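Local structure of galactose mutarotase related enzyme (Lactobacillus acidophilus, 3DCD) at residues F159-H164 and N214-R219; H226-T231 and S288-S293; V167-I172 and A187-L192; L205-R210 and V237-Q242. The protein probably binds carbohydrate and may act as a sugar isomerase of the aldose 1-epimerase kind, although its actual substrate is not established. All blocks are in the same frame, centred on the assembly; numbering follows the deposited sequence.

Interaction 1 of 4, residues F159-H164 and N214-R219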
# COMPACT_ATOMS: atom_id res chain seq x y z
N PHE A 159 20.10 -4.05 4.30
CA PHE A 159 19.00 -4.19 3.37
C PHE A 159 18.92 -3.00 2.44
O PHE A 159 19.42 -1.92 2.74
CB PHE A 159 17.66 -4.38 4.11
CG PHE A 159 17.61 -5.66 4.89
CD1 PHE A 159 18.17 -5.73 6.17
CD2 PHE A 159 17.03 -6.80 4.34
CE1 PHE A 159 18.16 -6.92 6.90
CE2 PHE A 159 17.02 -8.00 5.07
CZ PHE A 159 17.58 -8.05 6.34
N TYR A 160 18.27 -3.20 1.31
CA TYR A 160 18.14 -2.13 0.34
C TYR A 160 16.93 -2.41 -0.53
O TYR A 160 16.42 -3.54 -0.54
CB TYR A 160 19.42 -2.02 -0.52
CG TYR A 160 19.77 -3.27 -1.30
CD1 TYR A 160 20.65 -4.22 -0.78
CD2 TYR A 160 19.26 -3.48 -2.59
CE1 TYR A 160 21.00 -5.38 -1.53
CE2 TYR A 160 19.61 -4.63 -3.34
CZ TYR A 160 20.46 -5.57 -2.81
OH TYR A 160 20.79 -6.68 -3.56
N PHE A 161 16.48 -1.38 -1.23
CA PHE A 161 15.51 -1.57 -2.31
C PHE A 161 16.10 -1.17 -3.65
O PHE A 161 17.00 -0.32 -3.74
CB PHE A 161 14.14 -0.91 -2.02
CG PHE A 161 14.15 0.60 -2.01
CD1 PHE A 161 13.81 1.32 -3.14
CD2 PHE A 161 14.50 1.30 -0.84
CE1 PHE A 161 13.79 2.71 -3.13
CE2 PHE A 161 14.50 2.69 -0.82
CZ PHE A 161 14.15 3.40 -1.97
N ASP A 162 15.62 -1.85 -4.67
CA ASP A 162 16.10 -1.70 -6.01
C ASP A 162 14.89 -1.68 -6.93
O ASP A 162 14.04 -2.55 -6.87
CB ASP A 162 17.00 -2.88 -6.36
CG ASP A 162 17.95 -2.57 -7.49
OD1 ASP A 162 18.11 -1.37 -7.84
OD2 ASP A 162 18.55 -3.51 -8.03
N MSE A 163 14.82 -0.67 -7.79
CA MSE A 163 13.67 -0.55 -8.66
C MSE A 163 14.02 -0.95 -10.09
O MSE A 163 15.08 -0.59 -10.61
CB MSE A 163 13.12 0.86 -8.59
CG MSE A 163 12.85 1.28 -7.17
SE MSE A 163 12.02 3.04 -7.08
CE MSE A 163 10.48 2.62 -8.15
N HIS A 164 13.13 -1.72 -10.70
CA HIS A 164 13.28 -2.09 -12.10
C HIS A 164 12.05 -1.58 -12.86
O HIS A 164 10.95 -1.60 -12.32
CB HIS A 164 13.44 -3.61 -12.22
CG HIS A 164 14.60 -4.15 -11.44
ND1 HIS A 164 14.50 -4.54 -10.12
CD2 HIS A 164 15.89 -4.34 -11.79
CE1 HIS A 164 15.67 -4.96 -9.69
NE2 HIS A 164 16.54 -4.85 -10.69
N ASN A 214 6.99 -1.86 -13.57
CA ASN A 214 7.77 -1.47 -12.41
C ASN A 214 7.73 -2.53 -11.33
O ASN A 214 6.67 -3.10 -11.00
CB ASN A 214 7.33 -0.11 -11.85
CG ASN A 214 7.39 0.97 -12.90
OD1 ASN A 214 6.35 1.47 -13.35
ND2 ASN A 214 8.59 1.34 -13.29
N LYS A 215 8.91 -2.79 -10.79
CA LYS A 215 9.06 -3.73 -9.70
C LYS A 215 10.01 -3.14 -8.68
O LYS A 215 11.07 -2.64 -9.04
CB LYS A 215 9.59 -5.07 -10.20
CG LYS A 215 8.81 -5.59 -11.40
CD LYS A 215 9.60 -6.61 -12.23
CE LYS A 215 10.72 -6.00 -13.14
NZ LYS A 215 10.25 -5.34 -14.41
N VAL A 216 9.64 -3.22 -7.42
CA VAL A 216 10.52 -2.78 -6.34
C VAL A 216 11.00 -4.04 -5.60
O VAL A 216 10.17 -4.82 -5.13
CB VAL A 216 9.78 -1.82 -5.36
CG1 VAL A 216 10.75 -1.32 -4.27
CG2 VAL A 216 9.13 -0.63 -6.12
N SER A 217 12.32 -4.24 -5.53
CA SER A 217 12.87 -5.43 -4.85
C SER A 217 13.49 -5.02 -3.54
O SER A 217 14.35 -4.14 -3.51
CB SER A 217 14.00 -6.10 -5.66
OG SER A 217 13.54 -6.57 -6.91
N LEU A 218 13.07 -5.70 -2.49
CA LEU A 218 13.67 -5.54 -1.19
C LEU A 218 14.54 -6.76 -0.89
O LEU A 218 14.06 -7.90 -0.89
CB LEU A 218 12.56 -5.35 -0.16
CG LEU A 218 12.94 -5.49 1.31
CD1 LEU A 218 13.78 -4.29 1.72
CD2 LEU A 218 11.62 -5.57 2.09
N ARG A 219 15.84 -6.51 -0.70
CA ARG A 219 16.85 -7.55 -0.60
C ARG A 219 17.95 -7.22 0.42
O ARG A 219 17.98 -6.14 0.99
CB ARG A 219 17.52 -7.73 -1.96
CG ARG A 219 16.64 -8.47 -2.96
CD ARG A 219 16.83 -7.96 -4.35
NE ARG A 219 18.14 -8.34 -4.86
CZ ARG A 219 18.43 -9.52 -5.37
NH1 ARG A 219 17.50 -10.47 -5.46
NH2 ARG A 219 19.67 -9.77 -5.81
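Y160, D162 and H164 face R219, S217 and K215 as the hydrogen-bonded pairs of two antiparallel strands, running at 160° to each other within the large sheet of the galactose mutarotase beta-sandwich. Six backbone bonds join them, the shorter ones at 2.8 Å, as from S217 N to D162 O. The non-hydrogen-bonded pairs F161–L218 and M163–V216 turn their side chains to the buried face, where strands 205-208 and 249-256 pack against them. There CG1 of V216 lies 4.1 Å from CB of F161, and CG2 of the same valine is as close to the bent-back methyl CE of M163, a selenomethionine here. The other face is more polar. Y160 holds CG between its backbone N and its carbonyl carbon (chi1 59°), which brings the ring alongside R219. The carbonyl O of R219 sits over one face of this ring, toward its rim, while CB of R219 makes an off-centre CH-pi contact with it. The phenolic OH has its main partner in OD1 of D221 and takes only a weak bond, 3.4 Å, from NE of R219, the ring and guanidinium planes being 71° apart. A phenylalanine here would probably leave D221 OD1 without its phenolic mate and cost R219 NE its weak acceptor. At the far end, OG of S217 approaches the edge of the H164 ring near its plane. K215 folds back at chi3 and chi4, its NZ bonded to D213 O, and its CE rests 3.7 Å from CB of H164.

Interaction 2 of 4, residues H226-T231 and S288-S293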
# COMPACT_ATOMS: atom_id res chain seq x y z
N HIS A 226 14.26 -11.86 -0.04
CA HIS A 226 13.88 -11.10 -1.23
C HIS A 226 12.36 -10.98 -1.23
O HIS A 226 11.65 -11.99 -1.30
CB HIS A 226 14.40 -11.83 -2.48
CG HIS A 226 14.12 -11.13 -3.77
ND1 HIS A 226 13.71 -9.81 -3.85
CD2 HIS A 226 14.24 -11.56 -5.05
CE1 HIS A 226 13.56 -9.47 -5.11
NE2 HIS A 226 13.87 -10.51 -5.86
N VAL A 227 11.88 -9.75 -1.13
CA VAL A 227 10.48 -9.44 -1.32
C VAL A 227 10.39 -8.57 -2.57
O VAL A 227 11.06 -7.53 -2.68
CB VAL A 227 9.87 -8.72 -0.10
CG1 VAL A 227 8.50 -8.17 -0.44
CG2 VAL A 227 9.78 -9.69 1.10
N ASN A 228 9.59 -9.02 -3.53
CA ASN A 228 9.41 -8.27 -4.77
C ASN A 228 7.99 -7.75 -4.92
O ASN A 228 7.04 -8.51 -4.72
CB ASN A 228 9.79 -9.16 -5.94
CG ASN A 228 10.27 -8.37 -7.10
OD1 ASN A 228 9.50 -7.69 -7.79
ND2 ASN A 228 11.58 -8.42 -7.33
N VAL A 229 7.84 -6.45 -5.21
CA VAL A 229 6.52 -5.86 -5.38
C VAL A 229 6.39 -5.35 -6.81
O VAL A 229 7.11 -4.44 -7.22
CB VAL A 229 6.26 -4.70 -4.38
CG1 VAL A 229 4.88 -4.12 -4.57
CG2 VAL A 229 6.40 -5.19 -2.92
N TRP A 230 5.47 -5.97 -7.56
CA TRP A 230 5.19 -5.55 -8.93
C TRP A 230 4.00 -4.58 -8.84
O TRP A 230 2.90 -4.95 -8.39
CB TRP A 230 4.82 -6.77 -9.77
CG TRP A 230 5.87 -7.87 -9.71
CD1 TRP A 230 6.19 -8.65 -8.62
CD2 TRP A 230 6.70 -8.32 -10.78
NE1 TRP A 230 7.19 -9.53 -8.94
CE2 TRP A 230 7.52 -9.36 -10.26
CE3 TRP A 230 6.84 -7.95 -12.12
CZ2 TRP A 230 8.47 -10.03 -11.05
CZ3 TRP A 230 7.79 -8.61 -12.91
CH2 TRP A 230 8.59 -9.65 -12.37
N THR A 231 4.22 -3.33 -9.26
CA THR A 231 3.24 -2.26 -9.01
C THR A 231 2.29 -2.06 -10.18
O THR A 231 1.46 -1.14 -10.17
CB THR A 231 3.93 -0.93 -8.70
OG1 THR A 231 4.83 -0.62 -9.78
CG2 THR A 231 4.75 -1.02 -7.38
N SER A 288 1.30 -7.11 -7.02
CA SER A 288 1.65 -8.48 -6.69
C SER A 288 2.93 -8.53 -5.87
O SER A 288 3.82 -7.71 -6.08
CB SER A 288 1.82 -9.31 -7.95
OG SER A 288 0.63 -9.25 -8.71
N MSE A 289 3.01 -9.50 -4.96
CA MSE A 289 4.16 -9.59 -4.07
C MSE A 289 4.67 -11.02 -4.14
O MSE A 289 3.88 -11.95 -4.07
CB MSE A 289 3.74 -9.28 -2.63
CG MSE A 289 3.35 -7.82 -2.35
SE MSE A 289 2.24 -7.63 -0.75
CE MSE A 289 0.57 -8.38 -1.52
N THR A 290 5.99 -11.18 -4.27
CA THR A 290 6.61 -12.50 -4.11
C THR A 290 7.55 -12.48 -2.90
O THR A 290 8.17 -11.45 -2.60
CB THR A 290 7.37 -12.97 -5.36
OG1 THR A 290 8.52 -12.13 -5.57
CG2 THR A 290 6.47 -12.88 -6.59
N TYR A 291 7.65 -13.61 -2.22
CA TYR A 291 8.44 -13.71 -1.00
C TYR A 291 9.47 -14.82 -1.06
O TYR A 291 9.15 -15.94 -1.49
CB TYR A 291 7.52 -13.98 0.19
CG TYR A 291 6.29 -13.09 0.23
CD1 TYR A 291 6.30 -11.88 0.92
CD2 TYR A 291 5.12 -13.47 -0.43
CE1 TYR A 291 5.16 -11.04 0.95
CE2 TYR A 291 3.99 -12.65 -0.40
CZ TYR A 291 4.02 -11.44 0.29
OH TYR A 291 2.89 -10.66 0.32
N HIS A 292 10.68 -14.52 -0.61
CA HIS A 292 11.72 -15.53 -0.46
C HIS A 292 12.41 -15.36 0.89
O HIS A 292 12.79 -14.24 1.26
CB HIS A 292 12.75 -15.48 -1.60
CG HIS A 292 13.57 -16.73 -1.70
ND1 HIS A 292 14.52 -17.08 -0.76
CD2 HIS A 292 13.54 -17.74 -2.61
CE1 HIS A 292 15.06 -18.24 -1.10
NE2 HIS A 292 14.49 -18.65 -2.22
N SER A 293 12.53 -16.49 1.60
CA SER A 293 13.15 -16.54 2.91
C SER A 293 14.65 -16.27 2.89
O SER A 293 15.28 -16.29 1.85
CB SER A 293 12.91 -17.92 3.53
OG SER A 293 11.51 -18.16 3.69
O HOH W 1 10.76 -12.84 -4.07
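W230 and S288, N228 and T290, and H226 and H292 are the hydrogen-bonded pairs of two antiparallel strands deep in the large sheet of the mutarotase-like beta-sandwich. Strand 282-292 joins strand 226-232 on one flank to strand 121-130 on the other. W230 traces the more open face. Its CB stands 3.9 Å from the carbonyl O of S288, the same oxygen that accepts the backbone N-H of W230. With CG anti to the carbonyl carbon (chi1 -54°), the indole lies so that this oxygen comes in at the ring edge, in plane, 3.6 Å from CD1. One atom further, NE1 passes the methyl CG2 of T290 obliquely at 4.2 Å. The side-chain OD1 of N228 sits over one face of the indole, toward the rim, at an angle too poor for a hydrogen bond to NE1. The six-membered end of the indole lies toward K215 of strand 214-220, where the modelled atoms come too close for the detail of the contact to be trusted. On the buried face, V227 lays CG2 4.1 Å from CD1 of Y291, and V229 runs side by side with M289, a selenomethionine; F146 of strand 136-147 packs against all four. Back on the W230 face, the hydroxyl of T290 is directed between its own backbone N and carbonyl carbon (chi1 67°), which brings OG1 to 3.3 Å from CB of N228. That hydroxyl is joined to H226 through a water, which lies above one face of the H226 ring, stands 2.8 Å from T290 OG1 and donates to H226 O at 3.0 Å.

Interaction 3 of 4, residues V167-I172 and A187-L192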
# COMPACT_ATOMS: atom_id res chain seq x y z
N VAL A 167 15.94 3.10 -13.87
CA VAL A 167 15.97 4.44 -14.43
C VAL A 167 15.79 5.43 -13.32
O VAL A 167 15.13 5.12 -12.31
CB VAL A 167 14.90 4.65 -15.51
CG1 VAL A 167 15.16 3.73 -16.72
CG2 VAL A 167 13.48 4.44 -14.96
N THR A 168 16.37 6.62 -13.49
CA THR A 168 16.16 7.71 -12.55
C THR A 168 14.70 8.17 -12.65
O THR A 168 14.15 8.29 -13.75
CB THR A 168 17.16 8.84 -12.83
OG1 THR A 168 18.48 8.37 -12.51
CG2 THR A 168 16.90 10.01 -11.93
N ARG A 169 14.08 8.40 -11.49
CA ARG A 169 12.67 8.75 -11.41
C ARG A 169 12.48 10.00 -10.57
O ARG A 169 13.30 10.31 -9.69
CB ARG A 169 11.87 7.60 -10.79
CG ARG A 169 11.68 6.36 -11.68
CD ARG A 169 11.14 5.20 -10.82
NE ARG A 169 10.88 3.97 -11.57
CZ ARG A 169 11.77 3.00 -11.80
NH1 ARG A 169 13.04 3.12 -11.38
NH2 ARG A 169 11.40 1.91 -12.46
N VAL A 170 11.38 10.71 -10.80
CA VAL A 170 11.12 11.94 -10.05
C VAL A 170 10.64 11.57 -8.66
O VAL A 170 9.71 10.76 -8.51
CB VAL A 170 10.06 12.81 -10.75
CG1 VAL A 170 9.76 14.06 -9.93
CG2 VAL A 170 10.53 13.20 -12.16
N ARG A 171 11.29 12.12 -7.63
CA ARG A 171 10.81 11.99 -6.25
C ARG A 171 9.97 13.21 -5.91
O ARG A 171 10.36 14.34 -6.23
CB ARG A 171 11.98 11.93 -5.26
CG ARG A 171 11.53 11.75 -3.79
CD ARG A 171 12.66 12.04 -2.83
NE ARG A 171 12.16 12.33 -1.48
CZ ARG A 171 12.95 12.48 -0.42
NH1 ARG A 171 14.26 12.36 -0.56
NH2 ARG A 171 12.42 12.72 0.77
N ILE A 172 8.84 12.99 -5.24
CA ILE A 172 8.03 14.08 -4.72
C ILE A 172 8.22 14.16 -3.22
O ILE A 172 7.71 13.29 -2.49
CB ILE A 172 6.53 13.89 -5.02
CG1 ILE A 172 6.31 13.53 -6.50
CG2 ILE A 172 5.72 15.17 -4.59
CD1 ILE A 172 4.87 13.11 -6.84
N ALA A 187 15.62 11.39 -8.95
CA ALA A 187 16.28 10.66 -7.85
C ALA A 187 17.06 9.45 -8.37
O ALA A 187 16.69 8.89 -9.40
CB ALA A 187 15.23 10.22 -6.82
N PRO A 188 18.11 9.01 -7.63
CA PRO A 188 18.98 7.94 -8.14
C PRO A 188 18.38 6.53 -8.00
O PRO A 188 19.00 5.64 -7.39
CB PRO A 188 20.26 8.10 -7.30
CG PRO A 188 19.78 8.71 -5.99
CD PRO A 188 18.54 9.52 -6.31
N THR A 189 17.21 6.34 -8.61
CA THR A 189 16.50 5.07 -8.56
C THR A 189 16.96 4.14 -9.68
O THR A 189 16.34 3.11 -9.94
CB THR A 189 14.98 5.24 -8.62
OG1 THR A 189 14.63 6.02 -9.76
CG2 THR A 189 14.47 5.93 -7.36
N ASP A 190 18.06 4.52 -10.34
CA ASP A 190 18.64 3.62 -11.35
C ASP A 190 19.66 2.67 -10.75
O ASP A 190 20.31 1.92 -11.48
CB ASP A 190 19.24 4.40 -12.52
CG ASP A 190 20.32 5.37 -12.10
OD1 ASP A 190 20.37 5.78 -10.93
OD2 ASP A 190 21.12 5.73 -12.99
N SER A 191 19.80 2.71 -9.42
CA SER A 191 20.55 1.70 -8.68
C SER A 191 19.99 1.57 -7.28
O SER A 191 19.07 2.31 -6.91
CB SER A 191 22.05 1.98 -8.69
OG SER A 191 22.39 3.12 -7.90
N LEU A 192 20.52 0.64 -6.49
CA LEU A 192 19.94 0.33 -5.17
C LEU A 192 20.01 1.52 -4.22
O LEU A 192 20.91 2.37 -4.31
CB LEU A 192 20.62 -0.90 -4.55
CG LEU A 192 22.05 -0.75 -3.99
CD1 LEU A 192 22.07 -0.28 -2.52
CD2 LEU A 192 22.77 -2.06 -4.13
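A187 and R169 form a single antiparallel, hydrogen-bonded bridge, from which a turn folds back onto V167-R169; the contact lies at one end of the small three-stranded sheet on the periphery of the fold. N of A187 gives a 2.7 Å bond to the carbonyl O of R169. The return bond, from R169 N to A187 O, is weak, and the position of its acceptor is uncertain. On the same face CB of A187 rests 4.0 Å from CB of R171. Beyond the bridge, P188 is the centre of an inverse gamma turn and begins a type I turn ending at S191, so strand pairing gives way to side-chain bonding. T189 holds OG1 between its backbone N and carbonyl carbon (chi1 53°), and the hydroxyl donates to V167 O at 2.8 Å, in the carbonyl plane and on a lone pair. R169 crosses T189 at about a right angle, its CB 3.3 Å from the threonine OG1. Its chain then runs extended to a guanidinium that has CG2 of V167 3.8 Å above the centre of one face. The carbonyl O of T189 lies at the edge of that group, in plane, and NH2 bonds to P165 O. Further out, T168 and D190 lie side by side, pointing the same way, with OG1 of the threonine 3.5 Å from the aspartate CG. The hydroxyl of T189 thus continues the polar join past the last backbone pair, while the charge of the buried R169 is probably eased by neutral carbonyl oxygens.

Interaction 4 of 4, residues L205-R210 and V237-Q242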
# COMPACT_ATOMS: atom_id res chain seq x y z
N LEU A 205 9.40 8.28 0.98
CA LEU A 205 10.03 8.56 -0.30
C LEU A 205 8.97 8.25 -1.36
O LEU A 205 8.48 7.13 -1.43
CB LEU A 205 11.27 7.67 -0.48
CG LEU A 205 12.29 7.71 0.67
CD1 LEU A 205 13.42 6.67 0.46
CD2 LEU A 205 12.86 9.12 0.83
N ILE A 206 8.60 9.25 -2.17
CA ILE A 206 7.53 9.08 -3.14
C ILE A 206 8.08 9.20 -4.53
O ILE A 206 8.65 10.25 -4.86
CB ILE A 206 6.38 10.14 -2.94
CG1 ILE A 206 5.80 10.04 -1.53
CG2 ILE A 206 5.29 9.95 -4.02
CD1 ILE A 206 4.81 11.17 -1.16
N TYR A 207 7.91 8.15 -5.33
CA TYR A 207 8.44 8.12 -6.70
C TYR A 207 7.33 8.07 -7.74
O TYR A 207 6.37 7.32 -7.61
CB TYR A 207 9.44 6.97 -6.89
CG TYR A 207 10.60 7.03 -5.91
CD1 TYR A 207 11.62 7.97 -6.06
CD2 TYR A 207 10.65 6.17 -4.81
CE1 TYR A 207 12.67 8.03 -5.15
CE2 TYR A 207 11.69 6.22 -3.89
CZ TYR A 207 12.70 7.14 -4.08
OH TYR A 207 13.73 7.19 -3.17
N GLU A 208 7.47 8.93 -8.75
CA GLU A 208 6.58 8.94 -9.89
C GLU A 208 6.96 7.76 -10.77
O GLU A 208 8.12 7.62 -11.16
CB GLU A 208 6.75 10.26 -10.66
CG GLU A 208 6.17 11.48 -9.89
CD GLU A 208 6.25 12.78 -10.66
OE1 GLU A 208 6.85 12.81 -11.77
OE2 GLU A 208 5.71 13.79 -10.15
N LEU A 209 5.97 6.91 -11.05
CA LEU A 209 6.16 5.72 -11.88
C LEU A 209 5.56 5.91 -13.26
O LEU A 209 4.62 6.69 -13.43
CB LEU A 209 5.52 4.50 -11.21
CG LEU A 209 6.10 4.12 -9.84
CD1 LEU A 209 5.39 2.92 -9.26
CD2 LEU A 209 7.59 3.83 -9.97
N ARG A 210 6.14 5.21 -14.24
CA ARG A 210 5.69 5.26 -15.61
C ARG A 210 5.60 3.83 -16.13
O ARG A 210 6.43 2.98 -15.73
CB ARG A 210 6.70 6.07 -16.44
CG ARG A 210 6.85 7.53 -16.00
CD ARG A 210 7.95 8.25 -16.82
NE ARG A 210 7.66 8.18 -18.25
CZ ARG A 210 6.77 8.93 -18.88
NH1 ARG A 210 6.07 9.86 -18.22
NH2 ARG A 210 6.58 8.76 -20.19
N VAL A 237 4.72 5.12 -6.23
CA VAL A 237 4.98 4.19 -5.13
C VAL A 237 5.58 4.97 -3.96
O VAL A 237 6.45 5.84 -4.16
CB VAL A 237 5.89 2.99 -5.56
CG1 VAL A 237 7.29 3.46 -5.99
CG2 VAL A 237 6.03 1.93 -4.43
N GLY A 238 5.11 4.69 -2.75
CA GLY A 238 5.75 5.28 -1.57
C GLY A 238 6.57 4.24 -0.83
O GLY A 238 6.15 3.09 -0.70
N ILE A 239 7.74 4.65 -0.36
CA ILE A 239 8.59 3.81 0.50
C ILE A 239 8.67 4.52 1.85
O ILE A 239 9.01 5.71 1.90
CB ILE A 239 10.05 3.63 -0.05
CG1 ILE A 239 10.11 3.42 -1.59
CG2 ILE A 239 10.79 2.50 0.72
CD1 ILE A 239 9.41 2.18 -2.12
N TRP A 240 8.38 3.81 2.94
CA TRP A 240 8.28 4.45 4.24
C TRP A 240 8.61 3.49 5.38
O TRP A 240 8.30 2.31 5.32
CB TRP A 240 6.85 5.02 4.43
CG TRP A 240 6.52 5.55 5.82
CD1 TRP A 240 6.78 6.81 6.32
CD2 TRP A 240 5.87 4.84 6.88
NE1 TRP A 240 6.32 6.92 7.62
CE2 TRP A 240 5.75 5.72 7.98
CE3 TRP A 240 5.35 3.54 6.99
CZ2 TRP A 240 5.17 5.33 9.19
CZ3 TRP A 240 4.76 3.15 8.20
CH2 TRP A 240 4.67 4.05 9.28
N SER A 241 9.23 4.02 6.43
CA SER A 241 9.23 3.33 7.72
C SER A 241 9.11 4.40 8.81
O SER A 241 9.27 5.60 8.52
CB SER A 241 10.50 2.49 7.87
OG SER A 241 10.40 1.62 9.00
N GLN A 242 8.81 3.98 10.05
CA GLN A 242 8.50 4.94 11.12
C GLN A 242 9.73 5.76 11.50
O GLN A 242 10.87 5.29 11.38
CB GLN A 242 7.93 4.22 12.36
CG GLN A 242 7.29 5.14 13.43
CD GLN A 242 6.20 6.02 12.85
OE1 GLN A 242 6.49 7.06 12.28
NE2 GLN A 242 4.96 5.60 12.97
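Y207 and L209 meet I239 and V237 at the centre of this contact, between two antiparallel strands of the second sheet of the mutarotase-like sandwich, on the face that packs against strand 159-164. I239 brings CG1 to the edge of the Y207 ring, in the ring plane and 4.0 Å from CE2. CB of the same tyrosine lies 4.2 Å from CG1 of V237, a branch set between the valine's backbone N and carbonyl carbon (chi1 64°). L209, just past the end of its strand, crosses that valine obliquely: CD1 touches V237 CB at 3.7 Å, and CD2 reaches the CG1 branch. F161 and M163 of the opposing sheet close over this group. Replacing L209 by an alanine would take away both methyls and is likely to open a gap beside V237 CB and M163. At the other end, L205 and I239 pair through their CB atoms, 4.2 Å apart. On the reverse face I206 stands opposite G238, whose CA approaches L205 O at 3.3 Å. Four backbone hydrogen bonds frame these side chains, L205 with I239 and Y207 with V237 each bonding both ways; the straightest runs from Y207 N to V237 O, 3.0 Å at 175°. Outward, E208 turns away from V237-Q242 to a salt bridge with R184, and its backbone pairs with V170. Since the side-chain contacts across the pair are apolar and the polar links are backbone ones, the join between these strands does not rest on charge.

From the N terminus, strand 159-164 opens interaction 1. The chain then makes the excursion that interaction 3 closes by bringing A187-L192 back onto V167-I172, nested inside the loop of interaction 1. Strand 205-208 opens interaction 4 before 214-219 closes interaction 1, and 226-231 opens interaction 2 before 237-242 closes interaction 4; interaction 4 therefore crosses both. Strand 282-292 finally closes interaction 2. Interactions 1 and 2 share the large sheet, where strands 214-220 and 226-232 are neighbours. Interaction 4 packs from the second sheet against interaction 1 and is joined by backbone bonds at I206 and E208 to the small sheet of interaction 3.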